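PDB 7K4O: carboxylic ester hydrolase from Aspergillus niger, which hydrolyses ester bonds of tannins as a tannin acyl hydrolase (tannase) and, as a serine esterase, probably releases gallic acid. Local coordinates for residues 23-28 against 158-163; 62-67 against 74-79; 154-159 against 200-205; 179-184 against 487-492. All blocks are in the same frame, centred on the assembly; numbering follows the deposited sequence.

Interaction 1: residues 23-28 against 158-163; sequences EFIQGI and LSLIGK
Apolar packing carries this contact: Phe24 and Ile25 lie against Leu160 and Ile161 on one turn of a helix. The Phe24 ring presents its edge to the helix. CE1 of Phe24 stands 3.6 Å from CG1 of Ile161, and the two side chains run at about a right angle. The same edge reaches the helix backbone, with CZ of Phe24 3.7 Å from the carbonyl O of Leu160 and the peptide joining Leu160 to Ile161 close to the ring plane. Beside it, CD1 of Ile25 meets CD1 of Leu160 at 3.7 Å and also lies 3.8 Å from CB of Leu160. An extended end on Ile25 (chi2 165°) carries that methyl out to the helix, while its CG1 packs over a face of the Phe24 ring, toward the rim. In the fold, residues 23-28 connect helix 12-18 to the edge strand 28-47 of the large sheet, and residues 158-163 belong to helix 144-169; Ile161 continues inward onto Phe62, Tyr64 and Leu76 of that sheet.

Polar bonds shape the loop itself. A type II beta turn runs from Ile25 to Ile28, with Ile28 N bonded to Ile25 O. Gly27 occupies the turn position with positive phi (97°), and its N donates to OE1 of Glu23 at 2.8 Å, on the syn side of the carboxylate. Glu23 N closes the loop through a bond to Ile28 O.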
# COMPACT_ATOMS: atom_id res chain seq x y z
N GLU A 23 -18.27 -18.73 -19.87
CA GLU A 23 -17.58 -18.31 -21.12
C GLU A 23 -17.89 -16.88 -21.50
O GLU A 23 -17.41 -16.45 -22.57
CB GLU A 23 -17.79 -19.32 -22.25
CG GLU A 23 -17.55 -20.73 -21.81
CD GLU A 23 -16.11 -21.02 -21.35
OE1 GLU A 23 -15.17 -20.29 -21.80
OE2 GLU A 23 -15.92 -21.99 -20.59
N PHE A 24 -18.46 -16.08 -20.60
CA PHE A 24 -18.57 -14.63 -20.91
C PHE A 24 -17.13 -14.07 -20.97
O PHE A 24 -16.88 -13.11 -21.66
CB PHE A 24 -19.55 -13.93 -19.98
CG PHE A 24 -18.90 -13.19 -18.86
CD1 PHE A 24 -18.39 -13.87 -17.78
CD2 PHE A 24 -18.78 -11.82 -18.91
CE1 PHE A 24 -17.77 -13.18 -16.76
CE2 PHE A 24 -18.17 -11.13 -17.88
CZ PHE A 24 -17.67 -11.82 -16.81
N ILE A 25 -16.27 -14.60 -20.12
CA ILE A 25 -14.79 -14.53 -20.30
C ILE A 25 -14.42 -15.92 -20.84
O ILE A 25 -14.64 -16.90 -20.09
CB ILE A 25 -14.04 -14.23 -18.99
CG1 ILE A 25 -14.47 -12.91 -18.34
CG2 ILE A 25 -12.53 -14.22 -19.24
CD1 ILE A 25 -14.01 -12.81 -16.92
N GLN A 26 -13.85 -15.99 -22.03
CA GLN A 26 -13.49 -17.33 -22.53
C GLN A 26 -12.46 -17.94 -21.58
O GLN A 26 -11.47 -17.26 -21.25
CB GLN A 26 -12.95 -17.25 -23.96
CG GLN A 26 -12.78 -18.62 -24.57
CD GLN A 26 -12.43 -18.56 -26.03
OE1 GLN A 26 -11.60 -17.77 -26.45
NE2 GLN A 26 -13.14 -19.35 -26.82
N GLY A 27 -12.67 -19.19 -21.18
CA GLY A 27 -11.80 -19.90 -20.24
C GLY A 27 -12.29 -19.86 -18.81
O GLY A 27 -11.65 -20.45 -17.95
N ILE A 28 -13.39 -19.16 -18.55
CA ILE A 28 -14.00 -19.08 -17.20
C ILE A 28 -15.35 -19.81 -17.17
O ILE A 28 -16.24 -19.43 -17.92
CB ILE A 28 -14.18 -17.63 -16.74
CG1 ILE A 28 -12.86 -16.85 -16.68
CG2 ILE A 28 -14.89 -17.58 -15.39
CD1 ILE A 28 -11.92 -17.45 -15.73
N LEU A 158 -12.30 -10.50 -11.12
CA LEU A 158 -13.23 -9.96 -10.11
C LEU A 158 -13.98 -8.76 -10.71
O LEU A 158 -15.22 -8.68 -10.56
CB LEU A 158 -12.50 -9.59 -8.82
CG LEU A 158 -13.28 -8.74 -7.79
CD1 LEU A 158 -14.58 -9.39 -7.36
CD2 LEU A 158 -12.38 -8.39 -6.63
N SER A 159 -13.27 -7.81 -11.30
CA SER A 159 -13.96 -6.62 -11.85
C SER A 159 -14.90 -7.05 -12.97
O SER A 159 -16.07 -6.56 -13.01
CB SER A 159 -12.98 -5.59 -12.31
OG SER A 159 -12.30 -5.05 -11.20
N LEU A 160 -14.45 -7.88 -13.91
CA LEU A 160 -15.32 -8.24 -15.06
C LEU A 160 -16.58 -8.93 -14.54
O LEU A 160 -17.68 -8.59 -14.97
CB LEU A 160 -14.57 -9.13 -16.03
CG LEU A 160 -13.51 -8.41 -16.84
CD1 LEU A 160 -12.59 -9.41 -17.56
CD2 LEU A 160 -14.17 -7.51 -17.87
N ILE A 161 -16.42 -9.92 -13.66
CA ILE A 161 -17.59 -10.71 -13.16
C ILE A 161 -18.48 -9.83 -12.27
O ILE A 161 -19.73 -9.86 -12.44
CB ILE A 161 -17.12 -11.97 -12.43
CG1 ILE A 161 -16.45 -12.91 -13.40
CG2 ILE A 161 -18.29 -12.60 -11.71
CD1 ILE A 161 -15.64 -14.00 -12.69
N GLY A 162 -17.89 -9.11 -11.34
CA GLY A 162 -18.63 -8.30 -10.35
C GLY A 162 -19.41 -7.18 -11.00
O GLY A 162 -20.58 -6.96 -10.66
N LYS A 163 -18.81 -6.51 -11.97
CA LYS A 163 -19.50 -5.41 -12.68
C LYS A 163 -20.69 -5.98 -13.46
O LYS A 163 -21.74 -5.35 -13.45
CB LYS A 163 -18.56 -4.60 -13.55
CG LYS A 163 -17.56 -3.79 -12.73
CD LYS A 163 -16.38 -3.25 -13.53
CE LYS A 163 -16.78 -2.33 -14.65
NZ LYS A 163 -15.61 -1.93 -15.47

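Interaction 2: residues 62-67 against 74-79; sequences FAYSHD and VLLEIW
Val74 packs over one face of the Tyr64 ring, somewhat off its centre: its CB is 3.6 Å from the ring centroid and 16° off the normal, a CH-pi contact. Val74 CG1 leans toward the phenol end, 3.4 Å from CZ of Tyr64, while CG of Leu76 meets the ring at its edge. Phe62 receives CD1 of Leu76 at 3.9 Å from its CZ, with Leu76 CB over one face, toward the rim. Both aromatic rings are placed by a first torsion that sets CG between the backbone N and the carbonyl carbon (58° in Phe62, and similarly in Tyr64), which folds them across toward the partner strand. Beneath lies the antiparallel beta hairpin of strands 50-66 and 74-81. Phe62-Leu76 and Tyr64-Val74 are hydrogen-bonded pairs, and the Leu76 N to Phe62 O bond of 3.0 Å is nearly straight at 171°. Ala63-Leu75 is the non-hydrogen-bonded pair between them; its side chains, Ala63 CB and Leu75 CD2, touch at 3.7 Å on the other face, where Leu75 also touches a glycan sugar. Further out, helix 144-169 covers the aromatic face: OH of Tyr64 and NE2 of His66 each bond to a carboxylate oxygen of Glu157, and Asp72 holds His66 ND1.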
# COMPACT_ATOMS: atom_id res chain seq x y z
N PHE A 62 -19.81 -17.02 -4.43
CA PHE A 62 -19.91 -18.07 -5.44
C PHE A 62 -18.50 -18.39 -5.97
O PHE A 62 -17.55 -17.67 -5.66
CB PHE A 62 -20.83 -17.70 -6.59
CG PHE A 62 -20.46 -16.44 -7.32
CD1 PHE A 62 -20.93 -15.22 -6.86
CD2 PHE A 62 -19.62 -16.46 -8.41
CE1 PHE A 62 -20.58 -14.05 -7.50
CE2 PHE A 62 -19.30 -15.28 -9.10
CZ PHE A 62 -19.75 -14.08 -8.61
N ALA A 63 -18.43 -19.51 -6.67
CA ALA A 63 -17.16 -20.07 -7.17
C ALA A 63 -17.15 -20.03 -8.69
O ALA A 63 -18.18 -20.13 -9.37
CB ALA A 63 -17.00 -21.51 -6.68
N TYR A 64 -15.94 -19.94 -9.24
CA TYR A 64 -15.70 -20.17 -10.67
C TYR A 64 -14.39 -20.94 -10.84
O TYR A 64 -13.65 -21.09 -9.88
CB TYR A 64 -15.74 -18.87 -11.47
CG TYR A 64 -14.60 -17.91 -11.25
CD1 TYR A 64 -13.44 -17.99 -12.00
CD2 TYR A 64 -14.69 -16.88 -10.35
CE1 TYR A 64 -12.42 -17.06 -11.87
CE2 TYR A 64 -13.68 -15.95 -10.18
CZ TYR A 64 -12.54 -16.02 -10.94
OH TYR A 64 -11.56 -15.08 -10.79
N SER A 65 -14.13 -21.38 -12.05
CA SER A 65 -12.89 -22.12 -12.35
C SER A 65 -12.34 -21.73 -13.71
O SER A 65 -13.10 -21.28 -14.58
CB SER A 65 -13.11 -23.59 -12.23
OG SER A 65 -14.07 -24.05 -13.14
N HIS A 66 -11.03 -21.92 -13.88
CA HIS A 66 -10.34 -21.72 -15.16
C HIS A 66 -10.38 -23.04 -15.91
O HIS A 66 -9.84 -24.03 -15.40
CB HIS A 66 -8.90 -21.28 -14.96
CG HIS A 66 -8.77 -19.93 -14.34
ND1 HIS A 66 -8.82 -19.75 -13.00
CD2 HIS A 66 -8.61 -18.71 -14.89
CE1 HIS A 66 -8.68 -18.42 -12.75
NE2 HIS A 66 -8.58 -17.78 -13.90
N ASP A 67 -10.92 -22.99 -17.10
CA ASP A 67 -10.99 -24.17 -18.00
C ASP A 67 -9.57 -24.73 -18.18
O ASP A 67 -8.66 -23.99 -18.45
CB ASP A 67 -11.62 -23.81 -19.32
CG ASP A 67 -13.05 -23.30 -19.21
OD1 ASP A 67 -13.64 -23.46 -18.10
OD2 ASP A 67 -13.52 -22.69 -20.21
N VAL A 74 -11.89 -20.60 -7.74
CA VAL A 74 -11.77 -19.22 -7.25
C VAL A 74 -13.11 -18.89 -6.55
O VAL A 74 -14.17 -19.22 -7.09
CB VAL A 74 -11.49 -18.25 -8.40
CG1 VAL A 74 -11.29 -16.85 -7.86
CG2 VAL A 74 -10.28 -18.68 -9.25
N LEU A 75 -13.04 -18.28 -5.40
CA LEU A 75 -14.23 -17.78 -4.68
C LEU A 75 -14.24 -16.24 -4.79
O LEU A 75 -13.26 -15.57 -4.51
CB LEU A 75 -14.20 -18.19 -3.22
CG LEU A 75 -14.09 -19.68 -3.00
CD1 LEU A 75 -13.98 -20.01 -1.54
CD2 LEU A 75 -15.24 -20.42 -3.63
N LEU A 76 -15.43 -15.70 -5.02
CA LEU A 76 -15.68 -14.27 -4.89
C LEU A 76 -16.68 -14.03 -3.77
O LEU A 76 -17.58 -14.87 -3.55
CB LEU A 76 -16.23 -13.71 -6.21
CG LEU A 76 -15.37 -13.88 -7.45
CD1 LEU A 76 -16.01 -13.16 -8.61
CD2 LEU A 76 -13.95 -13.36 -7.23
N GLU A 77 -16.51 -12.92 -3.10
CA GLU A 77 -17.49 -12.46 -2.11
C GLU A 77 -17.85 -11.03 -2.49
O GLU A 77 -16.95 -10.20 -2.61
CB GLU A 77 -16.97 -12.54 -0.67
CG GLU A 77 -17.99 -12.03 0.37
CD GLU A 77 -17.67 -12.47 1.80
OE1 GLU A 77 -17.84 -11.68 2.73
OE2 GLU A 77 -17.12 -13.61 1.94
N ILE A 78 -19.15 -10.76 -2.62
CA ILE A 78 -19.63 -9.44 -3.08
C ILE A 78 -20.76 -9.04 -2.12
O ILE A 78 -21.65 -9.86 -1.89
CB ILE A 78 -20.12 -9.54 -4.55
CG1 ILE A 78 -18.93 -9.85 -5.49
CG2 ILE A 78 -20.80 -8.24 -4.98
CD1 ILE A 78 -19.35 -10.15 -6.92
N TRP A 79 -20.66 -7.85 -1.60
CA TRP A 79 -21.74 -7.28 -0.76
C TRP A 79 -22.57 -6.33 -1.62
O TRP A 79 -22.01 -5.35 -2.11
CB TRP A 79 -21.18 -6.60 0.44
CG TRP A 79 -20.47 -7.49 1.43
CD1 TRP A 79 -20.21 -8.83 1.34
CD2 TRP A 79 -19.91 -7.04 2.67
NE1 TRP A 79 -19.52 -9.24 2.46
CE2 TRP A 79 -19.28 -8.16 3.27
CE3 TRP A 79 -19.84 -5.81 3.31
CZ2 TRP A 79 -18.65 -8.07 4.50
CZ3 TRP A 79 -19.19 -5.71 4.52
CH2 TRP A 79 -18.59 -6.83 5.11

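Interaction 3: residues 154-159 against 200-205; sequences AHRELS and GDEWDG
Glu202 reaches Ser159 because its CG lies anti to the backbone N (chi1 177°) and the chain stays extended beyond it, delivering the carboxylate to the helix. Arg156 sets out away from the loop but bends at chi2 (54°), and this turns its CD and NH1 back toward OE1 of the same carboxylate. The two oxygens are thereby divided. OE2 of Glu202 accepts the hydroxyl OG of Ser159 at 2.8 Å, approached on the anti side and tilted out of the carboxylate plane. OE1 of Glu202 lies near the guanidinium plane at its edge, but the salt bridge to NH1 of Arg156 is long at 3.8 Å, and the two planes are not parallel. The contact joins helix 144-169 to the loop that leads from helix 187-196 into strand 205-209, both elements of the alpha/beta-hydrolase fold. Trp203 adds a second approach to the serine: its NE1 lies 3.1 Å from Ser159 OG, but the N-H is aimed well off the oxygen (129°), so the bond is weak. OE2 of Glu202 lies over one face of the indole, near its rim. Ser92 also bonds to Ser159 OG, so several polar groups surround this buried hydroxyl. At the outer side a water links the ends: it accepts from NH1 of Arg156 at 2.9 Å and donates to OD1 of Asp201 at 2.6 Å. Phe199 makes a cation-pi contact with Arg156, and the Trp203 ring stacks with Tyr182.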
# COMPACT_ATOMS: atom_id res chain seq x y z
N ALA A 154 -6.42 -12.18 -11.02
CA ALA A 154 -7.58 -12.35 -10.12
C ALA A 154 -8.39 -11.04 -10.05
O ALA A 154 -9.65 -11.08 -10.07
CB ALA A 154 -7.13 -12.75 -8.72
N HIS A 155 -7.73 -9.91 -9.99
CA HIS A 155 -8.47 -8.62 -9.89
C HIS A 155 -9.16 -8.27 -11.21
O HIS A 155 -10.29 -7.74 -11.20
CB HIS A 155 -7.56 -7.50 -9.44
CG HIS A 155 -7.51 -7.38 -7.97
ND1 HIS A 155 -8.65 -6.97 -7.23
CD2 HIS A 155 -6.54 -7.69 -7.09
CE1 HIS A 155 -8.33 -7.03 -5.95
NE2 HIS A 155 -7.04 -7.43 -5.83
N ARG A 156 -8.56 -8.61 -12.33
CA ARG A 156 -9.21 -8.43 -13.65
C ARG A 156 -10.52 -9.23 -13.68
O ARG A 156 -11.57 -8.69 -14.11
CB ARG A 156 -8.23 -8.85 -14.74
CG ARG A 156 -8.78 -8.78 -16.14
CD ARG A 156 -9.33 -7.44 -16.43
NE ARG A 156 -9.58 -7.36 -17.88
CZ ARG A 156 -10.21 -6.33 -18.45
NH1 ARG A 156 -10.58 -5.27 -17.73
NH2 ARG A 156 -10.42 -6.32 -19.74
N GLU A 157 -10.46 -10.51 -13.28
CA GLU A 157 -11.63 -11.41 -13.29
C GLU A 157 -12.71 -10.89 -12.32
O GLU A 157 -13.90 -10.90 -12.69
CB GLU A 157 -11.18 -12.82 -12.97
CG GLU A 157 -10.36 -13.46 -14.08
CD GLU A 157 -9.60 -14.74 -13.74
OE1 GLU A 157 -9.72 -15.23 -12.59
OE2 GLU A 157 -8.89 -15.24 -14.66
N LEU A 158 -12.30 -10.50 -11.12
CA LEU A 158 -13.23 -9.96 -10.11
C LEU A 158 -13.98 -8.76 -10.71
O LEU A 158 -15.22 -8.68 -10.56
CB LEU A 158 -12.50 -9.59 -8.82
CG LEU A 158 -13.28 -8.74 -7.79
CD1 LEU A 158 -14.58 -9.39 -7.36
CD2 LEU A 158 -12.38 -8.39 -6.63
N SER A 159 -13.27 -7.81 -11.30
CA SER A 159 -13.96 -6.62 -11.85
C SER A 159 -14.90 -7.05 -12.97
O SER A 159 -16.07 -6.56 -13.01
CB SER A 159 -12.98 -5.59 -12.31
OG SER A 159 -12.30 -5.05 -11.20
N GLY A 200 -7.38 -0.15 -19.14
CA GLY A 200 -7.69 1.29 -19.09
C GLY A 200 -9.09 1.60 -18.61
O GLY A 200 -9.28 2.65 -17.96
N ASP A 201 -10.06 0.74 -18.90
CA ASP A 201 -11.45 1.08 -18.50
C ASP A 201 -12.01 0.12 -17.46
O ASP A 201 -13.23 0.17 -17.25
CB ASP A 201 -12.35 1.15 -19.72
CG ASP A 201 -12.23 -0.06 -20.59
OD1 ASP A 201 -12.16 -1.18 -20.04
OD2 ASP A 201 -12.05 0.14 -21.82
N GLU A 202 -11.19 -0.60 -16.71
CA GLU A 202 -11.70 -1.45 -15.63
C GLU A 202 -12.32 -0.56 -14.53
O GLU A 202 -13.41 -0.88 -14.04
CB GLU A 202 -10.55 -2.30 -15.10
CG GLU A 202 -10.91 -3.17 -13.92
CD GLU A 202 -9.81 -4.16 -13.52
OE1 GLU A 202 -9.04 -4.49 -14.39
OE2 GLU A 202 -9.85 -4.62 -12.39
N TRP A 203 -11.64 0.51 -14.15
CA TRP A 203 -12.10 1.43 -13.11
C TRP A 203 -12.08 2.87 -13.60
O TRP A 203 -11.11 3.28 -14.30
CB TRP A 203 -11.28 1.33 -11.83
CG TRP A 203 -11.21 -0.04 -11.23
CD1 TRP A 203 -12.20 -0.97 -11.09
CD2 TRP A 203 -10.02 -0.64 -10.69
NE1 TRP A 203 -11.71 -2.09 -10.45
CE2 TRP A 203 -10.38 -1.92 -10.23
CE3 TRP A 203 -8.70 -0.21 -10.53
CZ2 TRP A 203 -9.48 -2.76 -9.58
CZ3 TRP A 203 -7.81 -1.04 -9.90
CH2 TRP A 203 -8.19 -2.29 -9.42
N ASP A 204 -13.03 3.65 -13.13
CA ASP A 204 -13.06 5.12 -13.31
C ASP A 204 -12.14 5.81 -12.32
O ASP A 204 -11.64 6.92 -12.64
CB ASP A 204 -14.50 5.63 -13.16
CG ASP A 204 -15.40 5.01 -14.22
OD1 ASP A 204 -15.15 5.25 -15.44
OD2 ASP A 204 -16.27 4.15 -13.89
N GLY A 205 -11.94 5.23 -11.13
CA GLY A 205 -11.10 5.88 -10.11
C GLY A 205 -10.43 4.82 -9.26
O GLY A 205 -11.08 3.85 -8.88
O HOH W 1 -12.61 -3.40 -18.76

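Interaction 4: residues 179-184 against 487-492; sequences YAYYQG and DWVENG
Strand 179-185 is a central strand of the mixed sheet in this alpha/beta-hydrolase fold. It runs toward Gly184 and Ser186, consistent with the nucleophile elbow of a serine esterase, and helix 481-491 packs against its opening residues. The short strand and helix axes come within 10.2 Å and lie nearly antiparallel at 169°. Tyr179 and Tyr181, two residues apart, both reach the helix and take Glu490 between them, in two different ways. Over the Tyr179 ring, CG of Glu490 sits 3.6 Å from the centroid and just 3° off the normal, a CH-pi contact almost exactly over the centre. The carboxylate continues above that ring, its plane 10° from the ring plane, with CD of Glu490 3.5 Å from CD2 of Tyr179. Tyr181 instead meets the acid through its hydroxyl: OH of Tyr181 donates to OE2 of Glu490 at 2.7 Å, OE2 receives it on its anti lone pair, and the acceptor lies in the plane of the phenol. OE2 is shared with Arg89, whose NE forms a salt bridge to it, which would probably favour the charged form. The extended chain of Glu490 carries the acid between the two tyrosines. Val489 fills in alongside, with its CG1 3.7 Å from CD1 of Tyr179 and its CG2 4.0 Å from CE1 of Tyr181. Beside these groups a water lies 2.8 Å from OH of Tyr179 and donates a hydrogen bond of equal length to the backbone O of Glu490.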
# COMPACT_ATOMS: atom_id res chain seq x y z
N TYR A 179 -20.28 3.56 -12.31
CA TYR A 179 -19.00 4.13 -11.84
C TYR A 179 -18.25 3.07 -11.04
O TYR A 179 -18.77 2.54 -10.04
CB TYR A 179 -19.22 5.38 -11.01
CG TYR A 179 -19.73 6.57 -11.80
CD1 TYR A 179 -18.85 7.27 -12.61
CD2 TYR A 179 -21.06 6.91 -11.81
CE1 TYR A 179 -19.27 8.38 -13.32
CE2 TYR A 179 -21.50 8.04 -12.54
CZ TYR A 179 -20.60 8.74 -13.30
OH TYR A 179 -20.91 9.86 -14.04
N ALA A 180 -17.04 2.75 -11.46
CA ALA A 180 -16.28 1.62 -10.88
C ALA A 180 -15.01 2.17 -10.24
O ALA A 180 -14.29 3.00 -10.86
CB ALA A 180 -15.98 0.60 -11.97
N TYR A 181 -14.74 1.68 -9.04
CA TYR A 181 -13.65 2.19 -8.19
C TYR A 181 -12.85 1.01 -7.62
O TYR A 181 -13.32 -0.12 -7.58
CB TYR A 181 -14.25 3.01 -7.05
CG TYR A 181 -15.08 4.19 -7.51
CD1 TYR A 181 -14.46 5.34 -7.91
CD2 TYR A 181 -16.47 4.14 -7.55
CE1 TYR A 181 -15.18 6.44 -8.34
CE2 TYR A 181 -17.20 5.24 -7.98
CZ TYR A 181 -16.55 6.40 -8.33
OH TYR A 181 -17.28 7.49 -8.72
N TYR A 182 -11.66 1.34 -7.16
CA TYR A 182 -10.80 0.46 -6.36
C TYR A 182 -10.37 1.23 -5.11
O TYR A 182 -10.11 2.43 -5.16
CB TYR A 182 -9.53 0.02 -7.12
CG TYR A 182 -8.66 -0.87 -6.28
CD1 TYR A 182 -9.01 -2.19 -6.12
CD2 TYR A 182 -7.56 -0.39 -5.57
CE1 TYR A 182 -8.26 -3.04 -5.32
CE2 TYR A 182 -6.80 -1.23 -4.78
CZ TYR A 182 -7.15 -2.56 -4.66
OH TYR A 182 -6.46 -3.43 -3.84
N GLN A 183 -10.24 0.50 -4.02
CA GLN A 183 -9.68 1.07 -2.76
C GLN A 183 -8.82 0.02 -2.06
O GLN A 183 -9.33 -1.05 -1.69
CB GLN A 183 -10.77 1.64 -1.84
CG GLN A 183 -10.21 2.31 -0.59
CD GLN A 183 -11.31 2.94 0.25
OE1 GLN A 183 -12.43 2.44 0.28
NE2 GLN A 183 -10.98 4.08 0.89
N GLY A 184 -7.54 0.33 -1.87
CA GLY A 184 -6.67 -0.61 -1.15
C GLY A 184 -5.37 0.04 -0.73
O GLY A 184 -5.05 1.15 -1.20
N ASP A 487 -16.66 12.38 -5.59
CA ASP A 487 -16.86 13.81 -5.93
C ASP A 487 -16.04 14.20 -7.17
O ASP A 487 -16.51 14.98 -8.03
CB ASP A 487 -16.49 14.64 -4.73
CG ASP A 487 -17.48 15.75 -4.42
OD1 ASP A 487 -18.56 15.79 -5.03
OD2 ASP A 487 -17.10 16.58 -3.58
N TRP A 488 -14.82 13.71 -7.28
CA TRP A 488 -13.94 13.99 -8.42
C TRP A 488 -14.55 13.37 -9.68
O TRP A 488 -14.77 14.07 -10.69
CB TRP A 488 -12.55 13.48 -8.13
CG TRP A 488 -11.50 13.96 -9.07
CD1 TRP A 488 -11.59 14.95 -10.02
CD2 TRP A 488 -10.13 13.52 -9.09
NE1 TRP A 488 -10.37 15.14 -10.61
CE2 TRP A 488 -9.46 14.29 -10.05
CE3 TRP A 488 -9.41 12.57 -8.36
CZ2 TRP A 488 -8.09 14.15 -10.31
CZ3 TRP A 488 -8.06 12.41 -8.62
CH2 TRP A 488 -7.42 13.19 -9.59
N VAL A 489 -14.76 12.07 -9.67
CA VAL A 489 -15.18 11.32 -10.87
C VAL A 489 -16.61 11.70 -11.29
O VAL A 489 -16.83 11.93 -12.50
CB VAL A 489 -15.05 9.81 -10.60
CG1 VAL A 489 -15.74 9.04 -11.70
CG2 VAL A 489 -13.59 9.40 -10.47
N GLU A 490 -17.54 11.75 -10.34
CA GLU A 490 -18.96 11.89 -10.67
C GLU A 490 -19.39 13.36 -10.70
O GLU A 490 -20.37 13.65 -11.43
CB GLU A 490 -19.85 11.11 -9.73
CG GLU A 490 -19.47 9.62 -9.69
CD GLU A 490 -20.39 8.75 -8.86
OE1 GLU A 490 -21.57 9.10 -8.63
OE2 GLU A 490 -19.92 7.70 -8.42
N ASN A 491 -18.78 14.21 -9.92
CA ASN A 491 -19.31 15.59 -9.71
C ASN A 491 -18.35 16.67 -10.22
O ASN A 491 -18.70 17.86 -10.06
CB ASN A 491 -19.67 15.82 -8.26
CG ASN A 491 -20.63 14.77 -7.73
OD1 ASN A 491 -21.46 14.27 -8.46
ND2 ASN A 491 -20.52 14.42 -6.46
N GLY A 492 -17.18 16.34 -10.75
CA GLY A 492 -16.23 17.36 -11.24
C GLY A 492 -15.47 18.05 -10.11
O GLY A 492 -14.79 19.07 -10.39
O HOH W 2 -22.14 11.97 -12.71

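How the interactions relate
Helix 144-169 ties the first three contacts together. Interactions 1 and 3 share Leu158 and Ser159 on it, with centres about 11 Å apart, and NZ of Lys163 bonds to O of Glu202 at 2.8 Å. Interaction 2 reaches interaction 3 through Glu157, and touches interaction 1 where Asp67 N probably hydrogen-bonds to Gly27 O at 2.8 Å. Interactions 3 and 4 meet at the sheet: Asp204 N to Ala180 O is 2.7 Å, so residues 200-205 pass directly beside strand 179-185. Interactions 2 and 4 stay about 11 Å apart at their nearest atoms. The bound gallic acid lies about 12 Å from the side chain of His155; strand 179-185 leads to Ser186 of its pocket.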